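Local coordinates for WbbM protein (Klebsiella pneumoniae, PDB 6U4B), which probably acts as a bifunctional glycosyltransferase that polymerises O-antigen, forming a trimer and carrying magnesium, at residues E148-L153 and K276-Q281; Y103-N108 and R282-N287. All coordinates share one frame; numbering follows the deposited sequence.

Strand 277-285 takes part in both contacts with successive pieces of its length. From the N terminus, the chain runs up strand 97-102 into the loop 103-108, passes strand 122-125 and enters 148-153, where loop residues lead into strand 152-159. After a largely helical passage it returns at 276-281, closing interaction 1, and continues into 282-287, closing interaction 2. The smaller loop lies within the larger one, and the two do not cross. The centres of the two contacts are about 18 Å apart. Where they touch, Gln281 O lies 3.0 Å from Asn108 N, a probable hydrogen bond, and Leu280 packs on Leu107. They tie strand 277-285 to strand 152-159 and to the loop after strand 97-102.

Interaction 1: residues E148-L153 and K276-Q281; sequences EGIDIL and KVKELQ
Asp151 and Lys276 meet at the tight end of this contact. The backbone N of Lys276 gives a nearly straight hydrogen bond (3.0 Å, 170° at the hydrogen) to Asp151 OD1, which accepts through its anti lone pair. Chi1 of -64° sets the carboxylate beside its own backbone N, and that N-H returns a bond to Lys276 O. The same carbonyl also accepts from Ile152 N at 3.3 Å, so two consecutive N-H groups grip one oxygen. The other carboxylate oxygen, OD2, forms a salt bridge with Arg219. Next along, Lys278 N donates to Ile152 O at 3.1 Å in the carbonyl plane, and the bridges Ile152-Val277 and Leu153-Lys278 are both parallel. This places strands 152-159 and 277-285 side by side in the mixed sheet of the DUF4422 region, away from the magnesium site. On the face carrying Leu153 and Lys278, the buried Leu153 CD2 packs on Leu280 CD1 at 4.0 Å and lies alongside the lysine chain. Lys278 bends at chi3 (-73°), bringing CE to 3.7 Å from Ile150 CG1, with the two side chains crossing at about a right angle; its NZ is hydrogen-bonded to Cys146 O. The solvent side is looser: Lys276 lays CD against Gly149 O at 3.5 Å, then its exposed ammonium end leads away from the neighbouring segment.

Interaction 2: residues Y103-N108 and R282-N287; sequences YRRHLN and RTFVSN
Arg105 and Phe284 lie side by side and point the same way, the guanidinium plane turned 48° from the ring. Phe284 CE2 sits over one face of that guanidinium, 3.6 Å from Arg105 NH2, while Arg105 CG meets the ring at its edge, in plane. The phenyl reaches this position because its CG stands opposite the backbone N. Arg104 approaches the strand differently. Its chain turns at chi3 (64°), bringing NE to 2.9 Å from Val285 O, with the oxygen 19° out of the guanidinium plane; a weak second bond from NH1 reaches the same oxygen. Arg104 CG also packs obliquely against Val285 CB at 4.0 Å, and NH2 forms a salt bridge with Glu288. The backbone of Arg104 adds a further link to the same residue, its O accepting from Val285 N at 3.0 Å. Two residues along, the side chains of Thr283 and His106 cross obliquely, and the residues share two hydrogen bonds: Thr283 N donates to His106 O at 3.0 Å, backbone to backbone, and His106 N donates to Thr283 OG1 at 3.1 Å. Tyr132 OH bonds to both Thr283 OG1 and His106 ND1, joining the two side chains from outside. The segments run in roughly opposed directions but form a single beta bridge, Leu107 with Arg282. Thr283 and Val285 bond to the loop, while the alternating Arg282, Phe284 and Ser286 make backbone bonds to Val123 and His125; loop 103-108 thus lies along the edge opposite strand 122-125. Part of the join is therefore made by side-chain groups, the Arg104 guanidinium and the Thr283 hydroxyl, in addition to the main-chain bonds.

Interaction 1: residues E148-L153 and K276-Q281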
loop_
_atom_site.group_PDB
_atom_site.type_symbol
_atom_site.label_atom_id
_atom_site.label_comp_id
_atom_site.label_asym_id
_atom_site.label_seq_id
_atom_site.Cartn_x
_atom_site.Cartn_y
_atom_site.Cartn_z
ATOM N N GLU A 148 49.695 34.202 -23.716
ATOM C CA GLU A 148 51.054 33.739 -24.014
ATOM C C GLU A 148 51.998 33.789 -22.812
ATOM O O GLU A 148 52.257 32.764 -22.173
ATOM C CB GLU A 148 51.655 34.563 -25.151
ATOM C CG GLU A 148 52.375 33.720 -26.185
ATOM C CD GLU A 148 53.299 32.676 -25.561
ATOM O OE1 GLU A 148 54.223 33.060 -24.813
ATOM O OE2 GLU A 148 53.100 31.466 -25.814
ATOM N N GLY A 149 52.516 34.973 -22.488
ATOM C CA GLY A 149 53.421 35.114 -21.360
ATOM C C GLY A 149 52.807 35.867 -20.199
ATOM O O GLY A 149 53.517 36.532 -19.438
ATOM N N ILE A 150 51.491 35.762 -20.050
ATOM C CA ILE A 150 50.749 36.514 -19.048
ATOM C C ILE A 150 50.464 35.614 -17.856
ATOM O O ILE A 150 50.239 34.407 -17.999
ATOM C CB ILE A 150 49.444 37.085 -19.646
ATOM C CG1 ILE A 150 49.730 37.783 -20.975
ATOM C CG2 ILE A 150 48.787 38.064 -18.679
ATOM C CD1 ILE A 150 50.715 38.935 -20.862
ATOM N N ASP A 151 50.477 36.208 -16.663
ATOM C CA ASP A 151 50.152 35.475 -15.445
ATOM C C ASP A 151 48.656 35.491 -15.146
ATOM O O ASP A 151 48.067 34.447 -14.848
ATOM C CB ASP A 151 50.926 36.050 -14.256
ATOM C CG ASP A 151 52.427 35.895 -14.400
ATOM O OD1 ASP A 151 53.122 36.920 -14.563
ATOM O OD2 ASP A 151 52.916 34.741 -14.356
ATOM N N ILE A 152 48.031 36.665 -15.222
ATOM C CA ILE A 152 46.621 36.834 -14.888
ATOM C C ILE A 152 45.976 37.740 -15.926
ATOM O O ILE A 152 46.513 38.807 -16.242
ATOM C CB ILE A 152 46.424 37.429 -13.478
ATOM C CG1 ILE A 152 46.984 36.496 -12.404
ATOM C CG2 ILE A 152 44.949 37.712 -13.215
ATOM C CD1 ILE A 152 46.897 37.065 -11.011
ATOM N N LEU A 153 44.820 37.322 -16.442
ATOM C CA LEU A 153 43.989 38.148 -17.308
ATOM C C LEU A 153 42.659 38.390 -16.612
ATOM O O LEU A 153 42.141 37.503 -15.926
ATOM C CB LEU A 153 43.763 37.488 -18.676
ATOM C CG LEU A 153 44.996 37.071 -19.487
ATOM C CD1 LEU A 153 45.476 35.675 -19.103
ATOM C CD2 LEU A 153 44.699 37.149 -20.972
ATOM N N LYS A 276 52.563 39.864 -14.518
ATOM C CA LYS A 276 52.130 40.395 -15.804
ATOM C C LYS A 276 50.616 40.244 -15.907
ATOM O O LYS A 276 50.095 39.125 -15.966
ATOM C CB LYS A 276 52.858 39.696 -16.949
ATOM C CG LYS A 276 54.349 39.989 -16.940
ATOM C CD LYS A 276 55.073 39.357 -18.110
ATOM C CE LYS A 276 56.458 39.964 -18.264
ATOM N NZ LYS A 276 57.145 40.126 -16.949
ATOM N N VAL A 277 49.919 41.376 -15.918
ATOM C CA VAL A 277 48.465 41.434 -15.928
ATOM C C VAL A 277 48.023 42.033 -17.255
ATOM O O VAL A 277 48.571 43.052 -17.697
ATOM C CB VAL A 277 47.940 42.265 -14.743
ATOM C CG1 VAL A 277 46.488 42.642 -14.951
ATOM C CG2 VAL A 277 48.125 41.504 -13.436
ATOM N N LYS A 278 47.047 41.397 -17.901
ATOM C CA LYS A 278 46.479 41.900 -19.148
ATOM C C LYS A 278 44.997 42.167 -18.922
ATOM O O LYS A 278 44.211 41.229 -18.745
ATOM C CB LYS A 278 46.693 40.919 -20.301
ATOM C CG LYS A 278 46.294 41.485 -21.659
ATOM C CD LYS A 278 46.471 40.473 -22.788
ATOM C CE LYS A 278 47.939 40.246 -23.120
ATOM N NZ LYS A 278 48.100 39.383 -24.326
ATOM N N GLU A 279 44.620 43.443 -18.922
ATOM C CA GLU A 279 43.228 43.827 -18.748
ATOM C C GLU A 279 42.495 43.747 -20.081
ATOM O O GLU A 279 42.963 44.280 -21.092
ATOM C CB GLU A 279 43.129 45.237 -18.168
ATOM C CG GLU A 279 43.584 45.335 -16.720
ATOM C CD GLU A 279 43.547 46.754 -16.184
ATOM O OE1 GLU A 279 44.061 46.981 -15.069
ATOM O OE2 GLU A 279 43.005 47.643 -16.874
ATOM N N LEU A 280 41.346 43.078 -20.078
ATOM C CA LEU A 280 40.555 42.863 -21.277
ATOM C C LEU A 280 39.210 43.565 -21.144
ATOM O O LEU A 280 38.754 43.872 -20.039
ATOM C CB LEU A 280 40.339 41.364 -21.529
ATOM C CG LEU A 280 41.588 40.483 -21.550
ATOM C CD1 LEU A 280 41.194 39.015 -21.518
ATOM C CD2 LEU A 280 42.446 40.785 -22.770
ATOM N N GLN A 281 38.574 43.815 -22.285
ATOM C CA GLN A 281 37.234 44.382 -22.281
ATOM C C GLN A 281 36.214 43.343 -21.819
ATOM O O GLN A 281 36.419 42.135 -21.958
ATOM C CB GLN A 281 36.857 44.893 -23.674
ATOM C CG GLN A 281 37.720 46.036 -24.200
ATOM C CD GLN A 281 37.194 46.601 -25.508
ATOM O OE1 GLN A 281 37.361 46.001 -26.571
ATOM N NE2 GLN A 281 36.545 47.756 -25.435
#

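Interaction 2: residues Y103-N108 and R282-N287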
loop_
_atom_site.group_PDB
_atom_site.type_symbol
_atom_site.label_atom_id
_atom_site.label_comp_id
_atom_site.label_asym_id
_atom_site.label_seq_id
_atom_site.Cartn_x
_atom_site.Cartn_y
_atom_site.Cartn_z
ATOM N N TYR A 103 27.750 33.557 -17.770
ATOM C CA TYR A 103 27.075 32.915 -18.890
ATOM C C TYR A 103 26.628 33.904 -19.957
ATOM O O TYR A 103 26.503 33.518 -21.124
ATOM C CB TYR A 103 25.868 32.088 -18.409
ATOM C CG TYR A 103 24.646 32.874 -17.982
ATOM C CD1 TYR A 103 23.575 33.055 -18.849
ATOM C CD2 TYR A 103 24.548 33.408 -16.700
ATOM C CE1 TYR A 103 22.446 33.757 -18.460
ATOM C CE2 TYR A 103 23.419 34.117 -16.301
ATOM C CZ TYR A 103 22.374 34.289 -17.188
ATOM O OH TYR A 103 21.255 34.990 -16.798
ATOM N N ARG A 104 26.392 35.167 -19.597
ATOM C CA ARG A 104 26.102 36.200 -20.584
ATOM C C ARG A 104 27.106 37.347 -20.535
ATOM O O ARG A 104 26.896 38.372 -21.191
ATOM C CB ARG A 104 24.676 36.730 -20.403
ATOM C CG ARG A 104 23.638 35.941 -21.173
ATOM C CD ARG A 104 22.228 36.257 -20.710
ATOM N NE ARG A 104 21.844 37.642 -20.953
ATOM C CZ ARG A 104 20.639 38.132 -20.684
ATOM N NH1 ARG A 104 20.365 39.405 -20.935
ATOM N NH2 ARG A 104 19.707 37.346 -20.163
ATOM N N ARG A 105 28.180 37.205 -19.763
ATOM C CA ARG A 105 29.245 38.199 -19.695
ATOM C C ARG A 105 30.574 37.472 -19.820
ATOM O O ARG A 105 30.860 36.559 -19.038
ATOM C CB ARG A 105 29.181 38.998 -18.389
ATOM C CG ARG A 105 27.974 39.913 -18.279
ATOM C CD ARG A 105 27.741 40.333 -16.839
ATOM N NE ARG A 105 26.745 41.395 -16.724
ATOM C CZ ARG A 105 25.441 41.190 -16.568
ATOM N NH1 ARG A 105 24.960 39.955 -16.510
ATOM N NH2 ARG A 105 24.615 42.224 -16.470
ATOM N N HIS A 106 31.374 37.864 -20.805
ATOM C CA HIS A 106 32.616 37.176 -21.126
ATOM C C HIS A 106 33.745 38.194 -21.249
ATOM O O HIS A 106 33.546 39.402 -21.088
ATOM C CB HIS A 106 32.464 36.361 -22.419
ATOM C CG HIS A 106 31.331 35.385 -22.384
ATOM N ND1 HIS A 106 30.330 35.370 -23.332
ATOM C CD2 HIS A 106 31.039 34.388 -21.515
ATOM C CE1 HIS A 106 29.470 34.409 -23.047
ATOM N NE2 HIS A 106 29.877 33.797 -21.949
ATOM N N LEU A 107 34.940 37.693 -21.546
ATOM C CA LEU A 107 36.112 38.528 -21.755
ATOM C C LEU A 107 36.459 38.572 -23.238
ATOM O O LEU A 107 36.308 37.576 -23.953
ATOM C CB LEU A 107 37.307 38.006 -20.960
ATOM C CG LEU A 107 37.194 37.999 -19.435
ATOM C CD1 LEU A 107 38.306 37.148 -18.846
ATOM C CD2 LEU A 107 37.249 39.412 -18.884
ATOM N N ASN A 108 36.923 39.732 -23.689
ATOM C CA ASN A 108 37.378 39.915 -25.062
ATOM C C ASN A 108 38.854 39.544 -25.126
ATOM O O ASN A 108 39.707 40.262 -24.596
ATOM C CB ASN A 108 37.138 41.354 -25.511
ATOM C CG ASN A 108 37.683 41.640 -26.899
ATOM O OD1 ASN A 108 38.100 40.735 -27.623
ATOM N ND2 ASN A 108 37.667 42.911 -27.281
ATOM N N ARG A 282 35.106 43.830 -21.266
ATOM C CA ARG A 282 33.983 42.994 -20.864
ATOM C C ARG A 282 32.904 43.025 -21.936
ATOM O O ARG A 282 32.678 44.053 -22.577
ATOM C CB ARG A 282 33.380 43.460 -19.536
ATOM C CG ARG A 282 34.347 43.485 -18.374
ATOM C CD ARG A 282 33.642 43.822 -17.062
ATOM N NE ARG A 282 33.368 45.250 -16.913
ATOM C CZ ARG A 282 34.215 46.122 -16.372
ATOM N NH1 ARG A 282 35.398 45.718 -15.929
ATOM N NH2 ARG A 282 33.883 47.402 -16.274
ATOM N N THR A 283 32.230 41.894 -22.120
ATOM C CA THR A 283 31.108 41.809 -23.043
ATOM C C THR A 283 29.811 41.564 -22.282
ATOM O O THR A 283 29.807 41.098 -21.139
ATOM C CB THR A 283 31.311 40.694 -24.080
ATOM O OG1 THR A 283 31.025 39.420 -23.488
ATOM C CG2 THR A 283 32.740 40.699 -24.606
ATOM N N PHE A 284 28.700 41.895 -22.934
ATOM C CA PHE A 284 27.377 41.581 -22.416
ATOM C C PHE A 284 26.475 41.157 -23.564
ATOM O O PHE A 284 26.477 41.777 -24.631
ATOM C CB PHE A 284 26.741 42.765 -21.676
ATOM C CG PHE A 284 25.326 42.501 -21.231
ATOM C CD1 PHE A 284 24.258 43.135 -21.847
ATOM C CD2 PHE A 284 25.063 41.597 -20.213
ATOM C CE1 PHE A 284 22.957 42.885 -21.445
ATOM C CE2 PHE A 284 23.763 41.342 -19.807
ATOM C CZ PHE A 284 22.710 41.988 -20.424
ATOM N N VAL A 285 25.705 40.099 -23.329
ATOM C CA VAL A 285 24.771 39.546 -24.302
ATOM C C VAL A 285 23.367 39.952 -23.878
ATOM O O VAL A 285 22.887 39.533 -22.817
ATOM C CB VAL A 285 24.906 38.020 -24.402
ATOM C CG1 VAL A 285 23.892 37.460 -25.377
ATOM C CG2 VAL A 285 26.320 37.650 -24.818
ATOM N N SER A 286 22.705 40.762 -24.708
ATOM C CA SER A 286 21.438 41.370 -24.318
ATOM C C SER A 286 20.239 40.450 -24.512
ATOM O O SER A 286 19.200 40.677 -23.882
ATOM C CB SER A 286 21.225 42.672 -25.094
ATOM O OG SER A 286 21.563 42.513 -26.461
ATOM N N ASN A 287 20.348 39.424 -25.353
ATOM C CA ASN A 287 19.245 38.508 -25.621
ATOM C C ASN A 287 19.661 37.095 -25.240
ATOM O O ASN A 287 20.583 36.532 -25.840
ATOM C CB ASN A 287 18.822 38.567 -27.092
ATOM C CG ASN A 287 18.170 39.885 -27.459
ATOM O OD1 ASN A 287 17.394 40.444 -26.685
ATOM N ND2 ASN A 287 18.485 40.390 -28.648
#